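Local coordinates for protein acyl-coenzyme A oxidase acox-1.2 (Caenorhabditis elegans, PDB 5K3J) that catalyses the FAD-dependent desaturation of ascaroside-CoA thioesters with a five-carbon omega side chain, the first step of peroxisomal pheromone side-chain shortening, at residues 352-357 and 537-542; 381-386 and 440-445; 500-505 and 514-519. One frame throughout, in Å; residues are numbered along the deposited sequence.

Contact 1. Residues 352-357 and 537-542; sequences FIFTGF and EAFMRR
Phe-354 and Thr-355 meet Ala-538 and Phe-539 where two helices cross almost perpendicularly, at 84°, with 8.0 Å between the axes of the short segments. The backbones come nearest at Thr-355 and Ala-538, whose CA atoms are 5.0 Å apart. A methyl suits this position: it is small enough to let the helices approach, and Ala-538 CB lies 3.3 Å from Thr-355 OG1. That contact is van der Waals packing, since the threonine hydroxyl is bonded to Ala-351 O one turn back in its own helix. With chi1 at -56°, OG1 sits beside the backbone N, where the carbonyl of the previous turn can be reached, and the polar atom is satisfied in an otherwise apolar interface.

The crossing joins helix 343-363, in the C-alpha1 family region of this acyl-CoA oxidase, to helix 520-543 in the C-terminal acyl-CoA oxidase region. The contact is buried in the all-helical part of the oxidase fold and brings together segments 180 residues apart.

Phe-354 carries much of the contact. Arg-542 lays its aliphatic CG over one face of the ring, 3.6 Å from the centroid, in a CH-pi contact. At the ring's edge Phe-354 CD2 touches Phe-539 CD1 at 3.5 Å; the two rings meet obliquely, inclined by 45°. Arginine works here because its hydrocarbon part serves as the lid, with the guanidinium carried beyond on a chain that bends at chi2. Replacing Phe-354 by an alanine would probably open a gap between the helices, leaving Arg-542 CG without its aromatic face and the Phe-539 ring freer to turn. On the flank beside Ala-538, Arg-541 is tied to Glu-358 of the first helix by a salt bridge.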
loop_
_atom_site.group_PDB
_atom_site.type_symbol
_atom_site.label_atom_id
_atom_site.label_comp_id
_atom_site.label_asym_id
_atom_site.label_seq_id
_atom_site.Cartn_x
_atom_site.Cartn_y
_atom_site.Cartn_z
ATOM N N PHE A 352 17.402 9.877 1.620
ATOM C CA PHE A 352 17.436 8.690 2.473
ATOM C C PHE A 352 18.770 7.961 2.347
ATOM O O PHE A 352 19.359 7.543 3.343
ATOM C CB PHE A 352 16.294 7.721 2.132
ATOM C CG PHE A 352 14.919 8.258 2.421
ATOM C CD1 PHE A 352 14.749 9.415 3.161
ATOM C CD2 PHE A 352 13.794 7.598 1.952
ATOM C CE1 PHE A 352 13.489 9.908 3.422
ATOM C CE2 PHE A 352 12.531 8.086 2.210
ATOM C CZ PHE A 352 12.378 9.243 2.947
ATOM N N ILE A 353 19.237 7.809 1.110
ATOM C CA ILE A 353 20.456 7.057 0.819
ATOM C C ILE A 353 21.685 7.703 1.457
ATOM O O ILE A 353 22.532 7.013 2.030
ATOM C CB ILE A 353 20.662 6.918 -0.705
ATOM C CG1 ILE A 353 19.698 5.871 -1.264
ATOM C CG2 ILE A 353 22.100 6.536 -1.037
ATOM C CD1 ILE A 353 19.619 5.857 -2.772
ATOM N N PHE A 354 21.768 9.027 1.373
ATOM C CA PHE A 354 22.872 9.761 1.988
ATOM C C PHE A 354 22.768 9.697 3.504
ATOM O O PHE A 354 23.777 9.633 4.208
ATOM C CB PHE A 354 22.882 11.215 1.515
ATOM C CG PHE A 354 23.068 11.365 0.034
ATOM C CD1 PHE A 354 23.866 10.478 -0.664
ATOM C CD2 PHE A 354 22.438 12.384 -0.664
ATOM C CE1 PHE A 354 24.038 10.603 -2.023
ATOM C CE2 PHE A 354 22.606 12.515 -2.026
ATOM C CZ PHE A 354 23.408 11.622 -2.707
ATOM N N THR A 355 21.537 9.719 4.000
ATOM C CA THR A 355 21.275 9.526 5.417
ATOM C C THR A 355 21.678 8.109 5.811
ATOM O O THR A 355 22.123 7.862 6.933
ATOM C CB THR A 355 19.787 9.776 5.750
ATOM O OG1 THR A 355 19.414 11.091 5.318
ATOM C CG2 THR A 355 19.528 9.649 7.243
ATOM N N GLY A 356 21.527 7.184 4.866
ATOM C CA GLY A 356 21.894 5.797 5.078
ATOM C C GLY A 356 23.393 5.588 5.200
ATOM O O GLY A 356 23.840 4.774 6.007
ATOM N N PHE A 357 24.169 6.320 4.402
ATOM C CA PHE A 357 25.628 6.212 4.439
ATOM C C PHE A 357 26.195 6.573 5.805
ATOM O O PHE A 357 27.133 5.933 6.280
ATOM C CB PHE A 357 26.277 7.102 3.372
ATOM C CG PHE A 357 26.409 6.444 2.031
ATOM C CD1 PHE A 357 27.176 5.302 1.886
ATOM C CD2 PHE A 357 25.779 6.967 0.920
ATOM C CE1 PHE A 357 27.301 4.690 0.665
ATOM C CE2 PHE A 357 25.905 6.354 -0.306
ATOM C CZ PHE A 357 26.664 5.218 -0.432
ATOM N N GLU A 537 19.709 17.279 7.160
ATOM C CA GLU A 537 21.100 17.601 7.470
ATOM C C GLU A 537 22.061 16.669 6.749
ATOM O O GLU A 537 23.030 17.108 6.128
ATOM C CB GLU A 537 21.351 17.517 8.977
ATOM C CG GLU A 537 20.487 18.426 9.817
ATOM C CD GLU A 537 20.909 18.427 11.269
ATOM O OE1 GLU A 537 20.527 17.487 11.998
ATOM O OE2 GLU A 537 21.635 19.360 11.677
ATOM N N ALA A 538 21.778 15.374 6.854
ATOM C CA ALA A 538 22.567 14.338 6.200
ATOM C C ALA A 538 22.698 14.605 4.705
ATOM O O ALA A 538 23.784 14.482 4.134
ATOM C CB ALA A 538 21.939 12.975 6.439
ATOM N N PHE A 539 21.577 14.961 4.084
ATOM C CA PHE A 539 21.534 15.334 2.676
ATOM C C PHE A 539 22.498 16.486 2.427
ATOM O O PHE A 539 23.381 16.397 1.573
ATOM C CB PHE A 539 20.108 15.725 2.277
ATOM C CG PHE A 539 19.834 15.657 0.796
ATOM C CD1 PHE A 539 20.847 15.406 -0.116
ATOM C CD2 PHE A 539 18.549 15.847 0.319
ATOM C CE1 PHE A 539 20.583 15.346 -1.475
ATOM C CE2 PHE A 539 18.277 15.788 -1.036
ATOM C CZ PHE A 539 19.293 15.538 -1.934
ATOM N N MET A 540 22.323 17.556 3.197
ATOM C CA MET A 540 23.159 18.749 3.093
ATOM C C MET A 540 24.648 18.440 3.169
ATOM O O MET A 540 25.438 18.961 2.382
ATOM C CB MET A 540 22.797 19.745 4.194
ATOM C CG MET A 540 21.414 20.342 4.065
ATOM S SD MET A 540 21.398 22.046 4.646
ATOM C CE MET A 540 22.745 22.725 3.679
ATOM N N ARG A 541 25.026 17.589 4.118
ATOM C CA ARG A 541 26.433 17.276 4.346
ATOM C C ARG A 541 27.058 16.518 3.181
ATOM O O ARG A 541 28.281 16.503 3.025
ATOM C CB ARG A 541 26.597 16.472 5.635
ATOM C CG ARG A 541 26.316 17.274 6.897
ATOM C CD ARG A 541 26.843 16.563 8.127
ATOM N NE ARG A 541 26.027 15.409 8.482
ATOM C CZ ARG A 541 25.057 15.437 9.389
ATOM N NH1 ARG A 541 24.787 16.565 10.038
ATOM N NH2 ARG A 541 24.361 14.342 9.654
ATOM N N ARG A 542 26.220 15.898 2.357
ATOM C CA ARG A 542 26.716 15.119 1.230
ATOM C C ARG A 542 26.914 15.965 -0.024
ATOM O O ARG A 542 27.859 15.746 -0.780
ATOM C CB ARG A 542 25.765 13.968 0.916
ATOM C CG ARG A 542 26.286 13.042 -0.168
ATOM C CD ARG A 542 27.654 12.505 0.218
ATOM N NE ARG A 542 28.262 11.690 -0.830
ATOM C CZ ARG A 542 29.120 12.147 -1.737
ATOM N NH1 ARG A 542 29.626 11.323 -2.644
ATOM N NH2 ARG A 542 29.474 13.426 -1.740
#

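Contact 2. Residues 381-386 and 440-445; sequences LHALTS and LQLARY. With 6QA (~{S}-[2-[3-[[(2~{R})-4-[[[(2~{R},3~{S},4~{R},5~{R})-5-(6-aminopurin-9-yl)-4-oxidanyl-3-phosphonooxy-oxolan-2-yl]methoxy-oxidanyl-phosphoryl]oxy-oxidanyl-phosphoryl]oxy-3,3-dimethyl-2-oxidanyl-butanoyl]amino]propanoylamino]ethyl] 5-[(2~{R},3~{R},5~{R},6~{S})-6-methyl-3,5-bis(oxidanyl)oxan-2-yl]oxypentanethioate), chain E.
Ala-383 packs into the centre of this interface, its CB against Tyr-445 CB at 3.4 Å and against the CD1 methyl of Leu-442 at 3.8 Å. The segment axes pass 7.9 Å apart at 135°, and the CA atoms of Ala-383 and Leu-442 are separated by just 4.4 Å, a closeness that the small alanine side chain permits. Leu-442 leans its branched end on the Ala-383 carbonyl, and it also touches Ser-527 and Thr-531 of helix 520-543. Tyr-445, with CG anti to its backbone N (chi1 161°), brings the root of its ring, CB and CG, against the alanine methyl.

On the side facing the bound ascaroside-CoA, polar side chains take over. His-382 NE2 donates a hydrogen bond to Gln-441 OE1 at 2.5 Å, a length not reliable at this resolution; the imidazole and amide planes are turned 61° from each other, and the donor is tilted out of the carbonyl plane. The bond probably helps to orient the imidazole, which is sandwiched: Ser-386 OG lies over its centre on one face, and on the opposite face adenine atom C44 of the ligand stands 3.6 Å above the plane, offset toward the rim. Gln-441, bent at chi2, sets its CG 3.7 Å from the C23 methyl of the pantetheine part, so one residue meets both histidine and ligand.

Farther out, partly exposed Arg-444 takes no part in the packing of these two segments. Its NH2 approaches O51 of the ribose phosphate to 3.2 Å, a suitable place for a cation, and its guanidinium also makes a cation-pi contact with Trp-516. Together the two helices form a wall of the CoA pocket, lying against the adenine and the 3'-phosphate of the CoA beside the helical core of the acyl-CoA oxidase fold.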
loop_
_atom_site.group_PDB
_atom_site.type_symbol
_atom_site.label_atom_id
_atom_site.label_comp_id
_atom_site.label_asym_id
_atom_site.label_seq_id
_atom_site.Cartn_x
_atom_site.Cartn_y
_atom_site.Cartn_z
ATOM N N LEU A 381 22.762 5.780 18.980
ATOM C CA LEU A 381 22.561 5.239 17.645
ATOM C C LEU A 381 21.239 4.487 17.561
ATOM O O LEU A 381 20.507 4.618 16.577
ATOM C CB LEU A 381 23.715 4.319 17.246
ATOM C CG LEU A 381 23.481 3.568 15.934
ATOM C CD1 LEU A 381 23.171 4.543 14.811
ATOM C CD2 LEU A 381 24.673 2.702 15.580
ATOM N N HIS A 382 20.939 3.702 18.594
ATOM C CA HIS A 382 19.706 2.921 18.636
ATOM C C HIS A 382 18.475 3.783 18.400
ATOM O O HIS A 382 17.607 3.440 17.599
ATOM C CB HIS A 382 19.563 2.201 19.978
ATOM C CG HIS A 382 18.168 1.732 20.259
ATOM N ND1 HIS A 382 17.629 0.604 19.681
ATOM C CD2 HIS A 382 17.195 2.251 21.047
ATOM C CE1 HIS A 382 16.388 0.443 20.105
ATOM N NE2 HIS A 382 16.100 1.429 20.934
ATOM N N ALA A 383 18.416 4.909 19.100
ATOM C CA ALA A 383 17.254 5.784 19.042
ATOM C C ALA A 383 17.150 6.521 17.713
ATOM O O ALA A 383 16.050 6.715 17.199
ATOM C CB ALA A 383 17.288 6.765 20.173
ATOM N N LEU A 384 18.289 6.939 17.166
ATOM C CA LEU A 384 18.303 7.587 15.860
ATOM C C LEU A 384 17.733 6.643 14.805
ATOM O O LEU A 384 16.813 7.000 14.068
ATOM C CB LEU A 384 19.718 8.019 15.470
ATOM C CG LEU A 384 19.814 8.606 14.057
ATOM C CD1 LEU A 384 18.880 9.804 13.906
ATOM C CD2 LEU A 384 21.245 8.980 13.699
ATOM N N THR A 385 18.271 5.427 14.765
ATOM C CA THR A 385 17.863 4.417 13.794
ATOM C C THR A 385 16.488 3.845 14.119
ATOM O O THR A 385 15.855 3.211 13.274
ATOM C CB THR A 385 18.881 3.273 13.725
ATOM O OG1 THR A 385 19.135 2.774 15.044
ATOM C CG2 THR A 385 20.178 3.768 13.130
ATOM N N SER A 386 16.027 4.075 15.343
ATOM C CA SER A 386 14.696 3.637 15.743
ATOM C C SER A 386 13.627 4.389 14.967
ATOM O O SER A 386 12.710 3.791 14.402
ATOM C CB SER A 386 14.488 3.839 17.240
ATOM O OG SER A 386 15.355 3.000 17.981
ATOM N N LEU A 440 8.268 5.268 19.274
ATOM C CA LEU A 440 8.136 5.459 20.712
ATOM C C LEU A 440 9.456 5.231 21.434
ATOM O O LEU A 440 9.676 5.765 22.519
ATOM C CB LEU A 440 7.062 4.526 21.276
ATOM C CG LEU A 440 5.630 5.021 21.073
ATOM C CD1 LEU A 440 4.619 3.963 21.488
ATOM C CD2 LEU A 440 5.423 6.309 21.856
ATOM N N GLN A 441 10.325 4.431 20.828
ATOM C CA GLN A 441 11.644 4.164 21.391
ATOM C C GLN A 441 12.535 5.395 21.305
ATOM O O GLN A 441 13.275 5.703 22.239
ATOM C CB GLN A 441 12.302 2.983 20.674
ATOM C CG GLN A 441 12.086 1.645 21.354
ATOM C CD GLN A 441 12.983 1.457 22.559
ATOM O OE1 GLN A 441 14.112 0.987 22.436
ATOM N NE2 GLN A 441 12.479 1.811 23.735
ATOM N N LEU A 442 12.459 6.096 20.179
ATOM C CA LEU A 442 13.214 7.328 19.986
ATOM C C LEU A 442 12.654 8.444 20.862
ATOM O O LEU A 442 13.385 9.328 21.311
ATOM C CB LEU A 442 13.190 7.743 18.514
ATOM C CG LEU A 442 13.611 9.169 18.150
ATOM C CD1 LEU A 442 15.039 9.451 18.585
ATOM C CD2 LEU A 442 13.461 9.384 16.666
ATOM N N ALA A 443 11.349 8.385 21.104
ATOM C CA ALA A 443 10.668 9.367 21.937
ATOM C C ALA A 443 11.182 9.320 23.372
ATOM O O ALA A 443 11.199 10.337 24.064
ATOM C CB ALA A 443 9.171 9.135 21.903
ATOM N N ARG A 444 11.593 8.135 23.816
ATOM C CA ARG A 444 12.167 7.977 25.148
ATOM C C ARG A 444 13.537 8.638 25.224
ATOM O O ARG A 444 13.918 9.192 26.254
ATOM C CB ARG A 444 12.268 6.499 25.521
ATOM C CG ARG A 444 10.934 5.864 25.855
ATOM C CD ARG A 444 11.044 4.966 27.070
ATOM N NE ARG A 444 9.743 4.638 27.643
ATOM C CZ ARG A 444 9.436 4.793 28.927
ATOM N NH1 ARG A 444 8.229 4.465 29.369
ATOM N NH2 ARG A 444 10.340 5.275 29.772
ATOM N N TYR A 445 14.273 8.573 24.121
ATOM C CA TYR A 445 15.586 9.198 24.028
ATOM C C TYR A 445 15.441 10.703 23.874
ATOM O O TYR A 445 16.379 11.455 24.132
ATOM C CB TYR A 445 16.365 8.592 22.861
ATOM C CG TYR A 445 17.542 9.393 22.332
ATOM C CD1 TYR A 445 18.810 9.271 22.893
ATOM C CD2 TYR A 445 17.391 10.235 21.236
ATOM C CE1 TYR A 445 19.888 9.991 22.392
ATOM C CE2 TYR A 445 18.458 10.955 20.732
ATOM C CZ TYR A 445 19.703 10.831 21.311
ATOM O OH TYR A 445 20.766 11.548 20.808
HETATM P P26 6QA E . 12.915 -4.780 25.831
HETATM P P29 6QA E . 13.439 -3.221 28.361
HETATM P P50 6QA E . 14.334 3.735 28.601
HETATM O O01 6QA E . 15.149 -5.658 4.311
HETATM C C02 6QA E . 15.933 -6.395 5.274
HETATM C C03 6QA E . 14.991 -7.545 5.665
HETATM O O04 6QA E . 15.420 -8.193 6.773
HETATM C C05 6QA E . 15.151 -7.566 7.987
HETATM C C06 6QA E . 14.286 -8.534 8.841
HETATM C C07 6QA E . 14.640 -8.289 10.326
HETATM C C08 6QA E . 14.307 -9.548 11.124
HETATM C C09 6QA E . 13.340 -9.256 12.195
HETATM S S10 6QA E . 13.878 -9.868 13.874
HETATM C C11 6QA E . 13.822 -8.602 15.173
HETATM C C12 6QA E . 13.015 -7.376 14.859
HETATM N N13 6QA E . 12.142 -7.146 15.948
HETATM C C14 6QA E . 12.246 -5.954 16.764
HETATM C C15 6QA E . 11.250 -5.724 17.955
HETATM C C16 6QA E . 12.104 -5.561 19.258
HETATM N N17 6QA E . 11.642 -4.419 20.071
HETATM C C18 6QA E . 11.950 -4.435 21.507
HETATM C C19 6QA E . 11.489 -3.268 22.376
HETATM O O20 6QA E . 10.665 -2.417 21.612
HETATM C C21 6QA E . 12.695 -2.453 22.927
HETATM C C22 6QA E . 12.007 -1.412 23.914
HETATM C C23 6QA E . 13.457 -1.793 21.731
HETATM C C24 6QA E . 13.718 -3.250 23.730
HETATM O O25 6QA E . 13.363 -3.339 25.125
HETATM O O27 6QA E . 11.627 -5.365 25.234
HETATM O O28 6QA E . 12.698 -4.429 27.487
HETATM O O30 6QA E . 14.432 -3.898 29.312
HETATM O O31 6QA E . 14.170 -2.138 27.304
HETATM C C32 6QA E . 13.880 -0.791 27.320
HETATM C C33 6QA E . 15.102 -0.059 28.017
HETATM O O34 6QA E . 16.214 -0.540 27.611
HETATM C C35 6QA E . 17.024 0.585 26.761
HETATM N N36 6QA E . 17.361 0.026 25.442
HETATM C C37 6QA E . 16.541 -0.676 24.654
HETATM N N38 6QA E . 17.156 -1.049 23.531
HETATM C C39 6QA E . 18.435 -0.576 23.585
HETATM C C40 6QA E . 18.574 0.099 24.798
HETATM N N41 6QA E . 19.771 0.669 25.107
HETATM C C42 6QA E . 20.790 0.583 24.252
HETATM N N43 6QA E . 20.694 -0.066 23.073
HETATM C C44 6QA E . 19.554 -0.651 22.707
HETATM N N45 6QA E . 19.450 -1.357 21.426
HETATM C C46 6QA E . 16.276 1.642 26.680
HETATM O O47 6QA E . 17.028 2.853 27.146
HETATM C C48 6QA E . 15.070 1.420 27.588
HETATM O O49 6QA E . 15.109 2.241 28.708
HETATM O O51 6QA E . 13.192 3.758 29.574
HETATM O O52 6QA E . 13.810 3.951 27.171
HETATM O O53 6QA E . 15.318 4.831 28.902
HETATM O O54 6QA E . 12.398 -2.482 29.164
HETATM O O55 6QA E . 14.034 -5.794 25.690
HETATM O O56 6QA E . 12.538 -5.361 21.985
HETATM O O57 6QA E . 13.079 -5.134 16.559
HETATM O O58 6QA E . 12.301 -8.681 11.894
HETATM O O59 6QA E . 14.892 -8.528 4.599
HETATM C C60 6QA E . 16.169 -9.053 4.218
HETATM C C61 6QA E . 15.824 -10.100 3.183
HETATM C C62 6QA E . 17.105 -7.920 3.720
HETATM C C63 6QA E . 17.221 -6.830 4.698
HETATM O O64 6QA E . 18.448 -8.475 3.491
#

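Contact 3. Residues 500-505 and 514-519; sequences EKFLKL and VAWNKS
Phe-502 is the bump that fills the hollow between Ala-515, Trp-516 and Ser-519 in this helical hairpin, in which helix 481-507 turns back into the short helix 512-518. The segments run roughly antiparallel, at 141°, with axes 8.6 Å apart. Phe-502 swings its ring across because CG lies anti to the backbone N (chi1 159°): the CE1 corner drops onto Ala-515 CB at 3.8 Å, where the little methyl leaves room for a large ring. Trp-516 closes one side of the hollow, directing an edge of its indole at the face of Phe-502 in a T-shaped pair whose planes stand at 88°. Its CE3 atom lies over the middle of the phenylalanine ring.

One turn further on, Leu-505 makes the second bump. Its CB rests against Ala-515 CB at 3.9 Å, and its CD1 branch runs on toward Lys-518 CB, so alanine forms the floor beneath both large residues. The lysine suits the margin: its CB joins the packing while the extended chain leads the amine away. The outer side of the short helix faces the second subunit, where Gln-336 bonds to Asn-517 and to the backbone carbonyl of Lys-518. At the other end of the hollow the small Ser-519 fits under the root of Phe-502, its OG 3.4 Å from Phe-502 CB.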
loop_
_atom_site.group_PDB
_atom_site.type_symbol
_atom_site.label_atom_id
_atom_site.label_comp_id
_atom_site.label_asym_id
_atom_site.label_seq_id
_atom_site.Cartn_x
_atom_site.Cartn_y
_atom_site.Cartn_z
ATOM N N GLU A 500 6.630 17.690 28.354
ATOM C CA GLU A 500 6.002 18.377 29.479
ATOM C C GLU A 500 4.565 17.913 29.701
ATOM O O GLU A 500 4.052 17.983 30.819
ATOM C CB GLU A 500 6.035 19.889 29.260
ATOM C CG GLU A 500 5.906 20.704 30.534
ATOM C CD GLU A 500 7.042 21.692 30.705
ATOM O OE1 GLU A 500 7.784 21.928 29.728
ATOM O OE2 GLU A 500 7.197 22.232 31.821
ATOM N N LYS A 501 3.915 17.453 28.636
ATOM C CA LYS A 501 2.573 16.897 28.757
ATOM C C LYS A 501 2.652 15.562 29.477
ATOM O O LYS A 501 1.861 15.282 30.378
ATOM C CB LYS A 501 1.911 16.729 27.389
ATOM C CG LYS A 501 0.585 15.981 27.432
ATOM C CD LYS A 501 -0.131 16.028 26.091
ATOM C CE LYS A 501 -1.336 15.097 26.066
ATOM N NZ LYS A 501 -2.096 15.179 24.784
ATOM N N PHE A 502 3.618 14.741 29.079
ATOM C CA PHE A 502 3.873 13.484 29.772
ATOM C C PHE A 502 4.280 13.752 31.221
ATOM O O PHE A 502 3.857 13.036 32.126
ATOM C CB PHE A 502 4.943 12.673 29.033
ATOM C CG PHE A 502 5.622 11.633 29.877
ATOM C CD1 PHE A 502 4.902 10.611 30.477
ATOM C CD2 PHE A 502 6.996 11.661 30.041
ATOM C CE1 PHE A 502 5.544 9.655 31.246
ATOM C CE2 PHE A 502 7.637 10.708 30.804
ATOM C CZ PHE A 502 6.911 9.704 31.407
ATOM N N LEU A 503 5.073 14.798 31.439
ATOM C CA LEU A 503 5.472 15.199 32.788
ATOM C C LEU A 503 4.281 15.650 33.635
ATOM O O LEU A 503 4.144 15.244 34.790
ATOM C CB LEU A 503 6.516 16.317 32.732
ATOM C CG LEU A 503 7.915 15.916 32.259
ATOM C CD1 LEU A 503 8.876 17.099 32.310
ATOM C CD2 LEU A 503 8.447 14.742 33.076
ATOM N N LYS A 504 3.427 16.491 33.055
ATOM C CA LYS A 504 2.248 17.007 33.750
ATOM C C LYS A 504 1.326 15.889 34.225
ATOM O O LYS A 504 0.702 15.991 35.282
ATOM C CB LYS A 504 1.469 17.965 32.842
ATOM C CG LYS A 504 1.602 19.433 33.209
ATOM C CD LYS A 504 0.711 20.293 32.325
ATOM C CE LYS A 504 0.498 21.674 32.924
ATOM N NZ LYS A 504 1.780 22.374 33.214
ATOM N N LEU A 505 1.248 14.824 33.435
ATOM C CA LEU A 505 0.410 13.680 33.766
ATOM C C LEU A 505 0.980 12.890 34.940
ATOM O O LEU A 505 0.274 12.102 35.563
ATOM C CB LEU A 505 0.238 12.773 32.544
ATOM C CG LEU A 505 -0.659 13.320 31.429
ATOM C CD1 LEU A 505 -0.280 12.722 30.084
ATOM C CD2 LEU A 505 -2.129 13.050 31.738
ATOM N N VAL A 514 1.041 4.646 32.315
ATOM C CA VAL A 514 -0.203 5.232 31.834
ATOM C C VAL A 514 0.018 6.669 31.369
ATOM O O VAL A 514 -0.544 7.097 30.359
ATOM C CB VAL A 514 -1.301 5.194 32.920
ATOM C CG1 VAL A 514 -2.569 5.889 32.438
ATOM C CG2 VAL A 514 -1.599 3.758 33.312
ATOM N N ALA A 515 0.841 7.407 32.108
ATOM C CA ALA A 515 1.221 8.756 31.709
ATOM C C ALA A 515 1.917 8.735 30.355
ATOM O O ALA A 515 1.685 9.597 29.511
ATOM C CB ALA A 515 2.119 9.385 32.756
ATOM N N TRP A 516 2.776 7.740 30.159
ATOM C CA TRP A 516 3.448 7.545 28.879
ATOM C C TRP A 516 2.442 7.218 27.781
ATOM O O TRP A 516 2.524 7.741 26.668
ATOM C CB TRP A 516 4.489 6.427 28.977
ATOM C CG TRP A 516 5.192 6.182 27.688
ATOM C CD1 TRP A 516 4.934 5.189 26.787
ATOM C CD2 TRP A 516 6.261 6.956 27.137
ATOM N NE1 TRP A 516 5.781 5.293 25.712
ATOM C CE2 TRP A 516 6.606 6.369 25.902
ATOM C CE3 TRP A 516 6.963 8.083 27.569
ATOM C CZ2 TRP A 516 7.619 6.872 25.097
ATOM C CZ3 TRP A 516 7.970 8.579 26.768
ATOM C CH2 TRP A 516 8.286 7.978 25.544
ATOM N N ASN A 517 1.495 6.347 28.110
ATOM C CA ASN A 517 0.504 5.864 27.158
ATOM C C ASN A 517 -0.397 6.983 26.640
ATOM O O ASN A 517 -0.673 7.065 25.443
ATOM C CB ASN A 517 -0.341 4.765 27.805
ATOM C CG ASN A 517 -1.268 4.074 26.821
ATOM O OD1 ASN A 517 -1.226 4.331 25.619
ATOM N ND2 ASN A 517 -2.105 3.180 27.333
ATOM N N LYS A 518 -0.843 7.848 27.545
ATOM C CA LYS A 518 -1.769 8.919 27.191
ATOM C C LYS A 518 -1.117 10.017 26.356
ATOM O O LYS A 518 -1.806 10.800 25.706
ATOM C CB LYS A 518 -2.380 9.519 28.455
ATOM C CG LYS A 518 -3.429 8.637 29.097
ATOM C CD LYS A 518 -4.102 9.345 30.255
ATOM C CE LYS A 518 -5.398 8.656 30.642
ATOM N NZ LYS A 518 -6.114 9.384 31.726
ATOM N N SER A 519 0.209 10.071 26.371
ATOM C CA SER A 519 0.928 11.072 25.593
ATOM C C SER A 519 1.608 10.449 24.379
ATOM O O SER A 519 2.388 11.107 23.695
ATOM C CB SER A 519 1.967 11.778 26.463
ATOM O OG SER A 519 2.920 10.855 26.952
#

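How the contacts relate
Contacts 1 and 2 lie at similar depth in the chain, and contact 3 at the periphery. Contact 1 joins helices 343-363 and 520-543, and contacts 2 and 3 both fall within the long loop it closes, one after the other. The centres of contacts 1 and 2 are about 18 Å apart, as are those of 2 and 3, while 1 and 3 are about 33 Å apart. Contacts 2 and 3 touch directly: Leu-440 O packs on Trp-516 CZ2 at 3.5 Å, so the substrate-lining helix 435-450 leans on the peripheral hairpin. Helix 520-543 runs on from that hairpin back to contact 1, linking the dimer-facing edge, the CoA pocket and the buried core.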